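Local coordinates for CheC, inhibitor of MCP methylation / FliN fusion protein (Thermotoga maritima, PDB 4HYN) that probably acts as a CheC-family phosphatase of the flagellar rotor, dephosphorylating the chemotaxis response regulator CheY, at residues A[34-48]-A[158-172]. Residues are numbered along the deposited sequence; the frame is centred on the assembly and turned at random.
Sequences DIHITVPTVREEKMK and PEKDVAVVEFEMEIE
Val39 and Phe167 lie side by side, Val39 CG2 3.4 Å from Phe167 CE1, while the other methyl of Val39, CG1, reaches Val165 CG1 at 3.4 Å. Ile37 extends this apolar row, its CG2 meeting Phe167 CD1 at 3.7 Å and its CG1 touching the CG of selenomethionine Met169. Near the far end, Glu44 CG stands anti to the backbone N (chi1 -174°) and the extended chain carries OE2 to within 2.7 Å of Asp161 OD2. The backbone N atoms of Val3 and Leu4 bond the two carboxylate oxygens of Glu44. An alanine in place of Asp161 would probably leave Glu44 OE2 with Val3 N but no carboxylate beside it, opening a gap at this buried spot. Beyond it, Glu159 joins a salt-bridge network, OE2 taking Lys48 NZ at 3.1 Å on its syn lone pair and OE1 meeting Lys46 NZ only weakly. Antiparallel backbone bonds set this register: Glu170 N to His36 O is nearly straight (173°). Between pairs Thr38–Glu168 and Val42–Val165, three residues oppose two, consistent with a beta bulge. Helix 6-30 packs on Ile35, Val39, Val165 and Phe167, helix 79-89 on Met169, and strand 177-184 flanks 161-171, making 35-46 an edge strand of the antiparallel, helix-backed sheet of the CheC-like fold.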
loop_
_atom_site.group_PDB
_atom_site.type_symbol
_atom_site.label_atom_id
_atom_site.label_comp_id
_atom_site.label_asym_id
_atom_site.label_seq_id
_atom_site.Cartn_x
_atom_site.Cartn_y
_atom_site.Cartn_z
ATOM N N ASP A 34 7.343 13.250 13.070
ATOM C CA ASP A 34 5.958 13.383 12.659
ATOM C C ASP A 34 5.836 12.875 11.229
ATOM O O ASP A 34 6.685 13.159 10.385
ATOM C CB ASP A 34 5.502 14.845 12.734
ATOM C CG ASP A 34 5.296 15.325 14.160
ATOM O OD1 ASP A 34 4.949 14.502 15.041
ATOM O OD2 ASP A 34 5.467 16.540 14.395
ATOM N N ILE A 35 4.801 12.088 10.969
ATOM C CA ILE A 35 4.601 11.551 9.634
ATOM C C ILE A 35 3.157 11.709 9.203
ATOM O O ILE A 35 2.236 11.307 9.910
ATOM C CB ILE A 35 5.018 10.071 9.561
ATOM C CG1 ILE A 35 6.492 9.937 9.954
ATOM C CG2 ILE A 35 4.792 9.528 8.148
ATOM C CD1 ILE A 35 6.939 8.542 10.234
ATOM N N HIS A 36 2.970 12.329 8.048
ATOM C CA HIS A 36 1.639 12.546 7.517
ATOM C C HIS A 36 1.477 11.871 6.165
ATOM O O HIS A 36 2.419 11.792 5.376
ATOM C CB HIS A 36 1.347 14.044 7.394
ATOM C CG HIS A 36 -0.085 14.351 7.072
ATOM N ND1 HIS A 36 -1.135 13.603 7.567
ATOM C CD2 HIS A 36 -0.640 15.316 6.300
ATOM C CE1 HIS A 36 -2.275 14.095 7.114
ATOM N NE2 HIS A 36 -2.002 15.135 6.344
ATOM N N ILE A 37 0.272 11.392 5.896
ATOM C CA ILE A 37 -0.015 10.735 4.636
ATOM C C ILE A 37 -1.289 11.259 3.979
ATOM O O ILE A 37 -2.264 11.585 4.647
ATOM C CB ILE A 37 -0.022 9.193 4.803
ATOM C CG1 ILE A 37 1.426 8.694 4.893
ATOM C CG2 ILE A 37 -0.728 8.518 3.642
ATOM C CD1 ILE A 37 1.566 7.194 5.048
ATOM N N THR A 38 -1.236 11.387 2.660
ATOM C CA THR A 38 -2.346 11.881 1.856
ATOM C C THR A 38 -2.537 10.946 0.657
ATOM O O THR A 38 -1.633 10.195 0.310
ATOM C CB THR A 38 -2.047 13.346 1.409
ATOM O OG1 THR A 38 -2.482 14.248 2.432
ATOM C CG2 THR A 38 -2.712 13.707 0.082
ATOM N N VAL A 39 -3.730 10.959 0.069
ATOM C CA VAL A 39 -4.042 10.119 -1.089
ATOM C C VAL A 39 -4.494 10.990 -2.262
ATOM O O VAL A 39 -5.696 11.131 -2.518
ATOM C CB VAL A 39 -5.167 9.115 -0.774
ATOM C CG1 VAL A 39 -5.260 8.099 -1.882
ATOM C CG2 VAL A 39 -4.933 8.443 0.561
ATOM N N PRO A 40 -3.537 11.547 -3.022
ATOM C CA PRO A 40 -3.853 12.411 -4.170
ATOM C C PRO A 40 -4.516 11.719 -5.356
ATOM O O PRO A 40 -5.346 12.311 -6.039
ATOM C CB PRO A 40 -2.481 12.960 -4.585
ATOM C CG PRO A 40 -1.615 12.762 -3.348
ATOM C CD PRO A 40 -2.081 11.432 -2.845
ATOM N N THR A 41 -4.191 10.453 -5.572
ATOM C CA THR A 41 -4.716 9.748 -6.727
ATOM C C THR A 41 -5.305 8.357 -6.487
ATOM O O THR A 41 -4.898 7.648 -5.571
ATOM C CB THR A 41 -3.595 9.673 -7.802
ATOM O OG1 THR A 41 -3.399 10.974 -8.369
ATOM C CG2 THR A 41 -3.926 8.698 -8.897
ATOM N N VAL A 42 -6.329 8.033 -7.280
ATOM C CA VAL A 42 -7.002 6.733 -7.275
ATOM C C VAL A 42 -7.315 6.480 -8.750
ATOM O O VAL A 42 -8.131 7.172 -9.360
ATOM C CB VAL A 42 -8.312 6.711 -6.444
ATOM C CG1 VAL A 42 -8.913 5.306 -6.471
ATOM C CG2 VAL A 42 -8.039 7.119 -5.007
ATOM N N ARG A 43 -6.644 5.492 -9.320
ATOM C CA ARG A 43 -6.785 5.174 -10.734
ATOM C C ARG A 43 -7.257 3.747 -11.010
ATOM O O ARG A 43 -6.786 2.804 -10.385
ATOM C CB ARG A 43 -5.427 5.430 -11.401
ATOM C CG ARG A 43 -5.247 4.944 -12.834
ATOM C CD ARG A 43 -3.792 5.181 -13.253
ATOM N NE ARG A 43 -3.513 4.818 -14.638
ATOM C CZ ARG A 43 -3.695 5.623 -15.685
ATOM N NH1 ARG A 43 -4.166 6.855 -15.517
ATOM N NH2 ARG A 43 -3.372 5.206 -16.904
ATOM N N GLU A 44 -8.223 3.602 -11.911
ATOM C CA GLU A 44 -8.704 2.281 -12.276
ATOM C C GLU A 44 -7.847 1.833 -13.449
ATOM O O GLU A 44 -7.588 2.608 -14.368
ATOM C CB GLU A 44 -10.176 2.297 -12.674
ATOM C CG GLU A 44 -10.718 0.889 -12.910
ATOM C CD GLU A 44 -12.217 0.835 -13.097
ATOM O OE1 GLU A 44 -12.895 1.881 -12.962
ATOM O OE2 GLU A 44 -12.719 -0.266 -13.381
ATOM N N GLU A 45 -7.432 0.572 -13.427
ATOM C CA GLU A 45 -6.548 0.059 -14.459
ATOM C C GLU A 45 -6.797 -1.414 -14.765
ATOM O O GLU A 45 -7.144 -2.185 -13.876
ATOM C CB GLU A 45 -5.106 0.216 -13.954
ATOM C CG GLU A 45 -4.020 0.085 -14.994
ATOM C CD GLU A 45 -3.832 1.358 -15.790
ATOM O OE1 GLU A 45 -3.093 2.244 -15.313
ATOM O OE2 GLU A 45 -4.420 1.478 -16.885
ATOM N N LYS A 46 -6.664 -1.792 -16.033
ATOM C CA LYS A 46 -6.796 -3.198 -16.400
ATOM C C LYS A 46 -5.535 -3.862 -15.834
ATOM O O LYS A 46 -4.462 -3.256 -15.839
ATOM C CB LYS A 46 -6.783 -3.382 -17.917
ATOM C CG LYS A 46 -8.066 -3.114 -18.665
ATOM C CD LYS A 46 -7.796 -3.416 -20.135
ATOM C CE LYS A 46 -8.968 -3.138 -21.053
ATOM N NZ LYS A 46 -8.576 -3.391 -22.486
HETATM N N MSE A 47 -5.667 -5.096 -15.359
HETATM C CA MSE A 47 -4.543 -5.847 -14.793
HETATM C C MSE A 47 -3.339 -5.948 -15.738
HETATM O O MSE A 47 -2.196 -5.836 -15.296
HETATM C CB MSE A 47 -5.012 -7.253 -14.407
HETATM C CG MSE A 47 -3.943 -8.189 -13.843
HETATM SE SE MSE A 47 -3.294 -7.760 -12.054
HETATM C CE MSE A 47 -1.410 -7.668 -12.459
ATOM N N LYS A 48 -3.597 -6.123 -17.034
ATOM C CA LYS A 48 -2.523 -6.255 -18.012
ATOM C C LYS A 48 -1.656 -5.016 -18.169
ATOM O O LYS A 48 -0.536 -5.114 -18.667
ATOM C CB LYS A 48 -3.066 -6.667 -19.387
ATOM C CG LYS A 48 -3.834 -5.569 -20.116
ATOM C CD LYS A 48 -4.258 -6.015 -21.507
ATOM C CE LYS A 48 -5.096 -4.943 -22.187
ATOM N NZ LYS A 48 -5.667 -5.403 -23.492
ATOM N N PRO A 158 -5.947 -10.798 -17.167
ATOM C CA PRO A 158 -5.468 -9.513 -17.685
ATOM C C PRO A 158 -6.546 -8.483 -18.026
ATOM O O PRO A 158 -6.255 -7.290 -18.086
ATOM C CB PRO A 158 -4.633 -9.915 -18.904
ATOM C CG PRO A 158 -5.156 -11.271 -19.288
ATOM C CD PRO A 158 -5.400 -11.917 -17.952
ATOM N N GLU A 159 -7.788 -8.921 -18.209
ATOM C CA GLU A 159 -8.861 -7.982 -18.525
ATOM C C GLU A 159 -9.670 -7.539 -17.308
ATOM O O GLU A 159 -10.570 -6.706 -17.434
ATOM C CB GLU A 159 -9.801 -8.537 -19.603
ATOM C CG GLU A 159 -9.155 -8.744 -20.979
ATOM C CD GLU A 159 -8.661 -7.453 -21.622
ATOM O OE1 GLU A 159 -9.397 -6.442 -21.604
ATOM O OE2 GLU A 159 -7.536 -7.457 -22.162
ATOM N N LYS A 160 -9.395 -8.111 -16.141
ATOM C CA LYS A 160 -10.120 -7.694 -14.945
ATOM C C LYS A 160 -9.447 -6.459 -14.360
ATOM O O LYS A 160 -8.222 -6.321 -14.403
ATOM C CB LYS A 160 -10.217 -8.829 -13.920
ATOM C CG LYS A 160 -11.113 -9.960 -14.382
ATOM C CD LYS A 160 -10.932 -11.234 -13.577
ATOM C CE LYS A 160 -11.921 -11.328 -12.434
ATOM N NZ LYS A 160 -11.992 -12.714 -11.864
ATOM N N ASP A 161 -10.252 -5.550 -13.831
ATOM C CA ASP A 161 -9.720 -4.315 -13.282
ATOM C C ASP A 161 -9.130 -4.309 -11.883
ATOM O O ASP A 161 -9.378 -5.188 -11.045
ATOM C CB ASP A 161 -10.709 -3.163 -13.478
ATOM C CG ASP A 161 -10.805 -2.715 -14.945
ATOM O OD1 ASP A 161 -10.312 -3.436 -15.840
ATOM O OD2 ASP A 161 -11.374 -1.638 -15.209
ATOM N N VAL A 162 -8.351 -3.264 -11.655
ATOM C CA VAL A 162 -7.643 -3.055 -10.424
ATOM C C VAL A 162 -7.656 -1.559 -10.100
ATOM O O VAL A 162 -7.983 -0.725 -10.957
ATOM C CB VAL A 162 -6.191 -3.548 -10.625
ATOM C CG1 VAL A 162 -5.259 -2.395 -10.953
ATOM C CG2 VAL A 162 -5.721 -4.355 -9.450
ATOM N N ALA A 163 -7.346 -1.227 -8.851
ATOM C CA ALA A 163 -7.270 0.163 -8.426
ATOM C C ALA A 163 -5.841 0.433 -7.979
ATOM O O ALA A 163 -5.269 -0.327 -7.181
ATOM C CB ALA A 163 -8.230 0.438 -7.292
ATOM N N VAL A 164 -5.245 1.474 -8.554
ATOM C CA VAL A 164 -3.891 1.869 -8.207
ATOM C C VAL A 164 -4.032 3.138 -7.385
ATOM O O VAL A 164 -4.474 4.175 -7.881
ATOM C CB VAL A 164 -3.008 2.092 -9.465
ATOM C CG1 VAL A 164 -1.624 2.587 -9.065
ATOM C CG2 VAL A 164 -2.873 0.784 -10.256
ATOM N N VAL A 165 -3.724 3.021 -6.100
ATOM C CA VAL A 165 -3.827 4.138 -5.172
ATOM C C VAL A 165 -2.480 4.783 -4.866
ATOM O O VAL A 165 -1.515 4.098 -4.511
ATOM C CB VAL A 165 -4.469 3.681 -3.847
ATOM C CG1 VAL A 165 -4.820 4.886 -2.990
ATOM C CG2 VAL A 165 -5.707 2.801 -4.123
ATOM N N GLU A 166 -2.424 6.108 -4.998
ATOM C CA GLU A 166 -1.204 6.855 -4.722
ATOM C C GLU A 166 -1.216 7.473 -3.326
ATOM O O GLU A 166 -2.180 8.135 -2.936
ATOM C CB GLU A 166 -0.999 7.958 -5.754
ATOM C CG GLU A 166 0.267 8.786 -5.517
ATOM C CD GLU A 166 0.369 10.022 -6.401
ATOM O OE1 GLU A 166 1.065 10.971 -5.988
ATOM O OE2 GLU A 166 -0.231 10.052 -7.502
ATOM N N PHE A 167 -0.140 7.250 -2.577
ATOM C CA PHE A 167 -0.006 7.812 -1.240
ATOM C C PHE A 167 1.160 8.783 -1.192
ATOM O O PHE A 167 2.249 8.470 -1.664
ATOM C CB PHE A 167 0.235 6.712 -0.207
ATOM C CG PHE A 167 -0.973 5.894 0.098
ATOM C CD1 PHE A 167 -2.006 6.420 0.865
ATOM C CD2 PHE A 167 -1.089 4.591 -0.388
ATOM C CE1 PHE A 167 -3.139 5.657 1.145
ATOM C CE2 PHE A 167 -2.214 3.823 -0.114
ATOM C CZ PHE A 167 -3.242 4.353 0.653
ATOM N N GLU A 168 0.924 9.976 -0.664
ATOM C CA GLU A 168 2.001 10.944 -0.530
ATOM C C GLU A 168 2.425 10.937 0.943
ATOM O O GLU A 168 1.589 11.090 1.834
ATOM C CB GLU A 168 1.565 12.348 -0.946
ATOM C CG GLU A 168 2.757 13.279 -1.108
ATOM C CD GLU A 168 2.373 14.736 -1.215
ATOM O OE1 GLU A 168 2.133 15.204 -2.350
ATOM O OE2 GLU A 168 2.333 15.417 -0.163
HETATM N N MSE A 169 3.711 10.716 1.195
HETATM C CA MSE A 169 4.209 10.672 2.562
HETATM C C MSE A 169 5.198 11.793 2.893
HETATM O O MSE A 169 6.146 12.061 2.148
HETATM C CB MSE A 169 4.804 9.292 2.867
HETATM C CG MSE A 169 5.250 9.099 4.306
HETATM SE SE MSE A 169 5.635 7.235 4.761
HETATM C CE MSE A 169 7.260 7.016 3.745
ATOM N N GLU A 170 4.927 12.474 4.002
ATOM C CA GLU A 170 5.763 13.566 4.473
ATOM C C GLU A 170 6.346 13.189 5.825
ATOM O O GLU A 170 5.616 12.989 6.787
ATOM C CB GLU A 170 4.946 14.859 4.605
ATOM C CG GLU A 170 4.478 15.449 3.275
ATOM C CD GLU A 170 3.551 16.660 3.427
ATOM O OE1 GLU A 170 3.411 17.196 4.553
ATOM O OE2 GLU A 170 2.957 17.082 2.406
ATOM N N ILE A 171 7.660 13.016 5.866
ATOM C CA ILE A 171 8.351 12.689 7.101
ATOM C C ILE A 171 9.107 13.948 7.504
ATOM O O ILE A 171 9.763 14.582 6.671
ATOM C CB ILE A 171 9.336 11.521 6.909
ATOM C CG1 ILE A 171 8.571 10.260 6.506
ATOM C CG2 ILE A 171 10.115 11.267 8.189
ATOM C CD1 ILE A 171 9.458 9.051 6.265
ATOM N N GLU A 172 8.995 14.310 8.780
ATOM C CA GLU A 172 9.638 15.496 9.325
ATOM C C GLU A 172 11.121 15.617 8.983
ATOM O O GLU A 172 11.906 14.696 9.217
ATOM C CB GLU A 172 9.440 15.541 10.844
ATOM C CG GLU A 172 9.883 16.846 11.507
ATOM C CD GLU A 172 9.484 16.939 12.975
ATOM O OE1 GLU A 172 8.962 15.946 13.538
ATOM O OE2 GLU A 172 9.693 18.021 13.570
#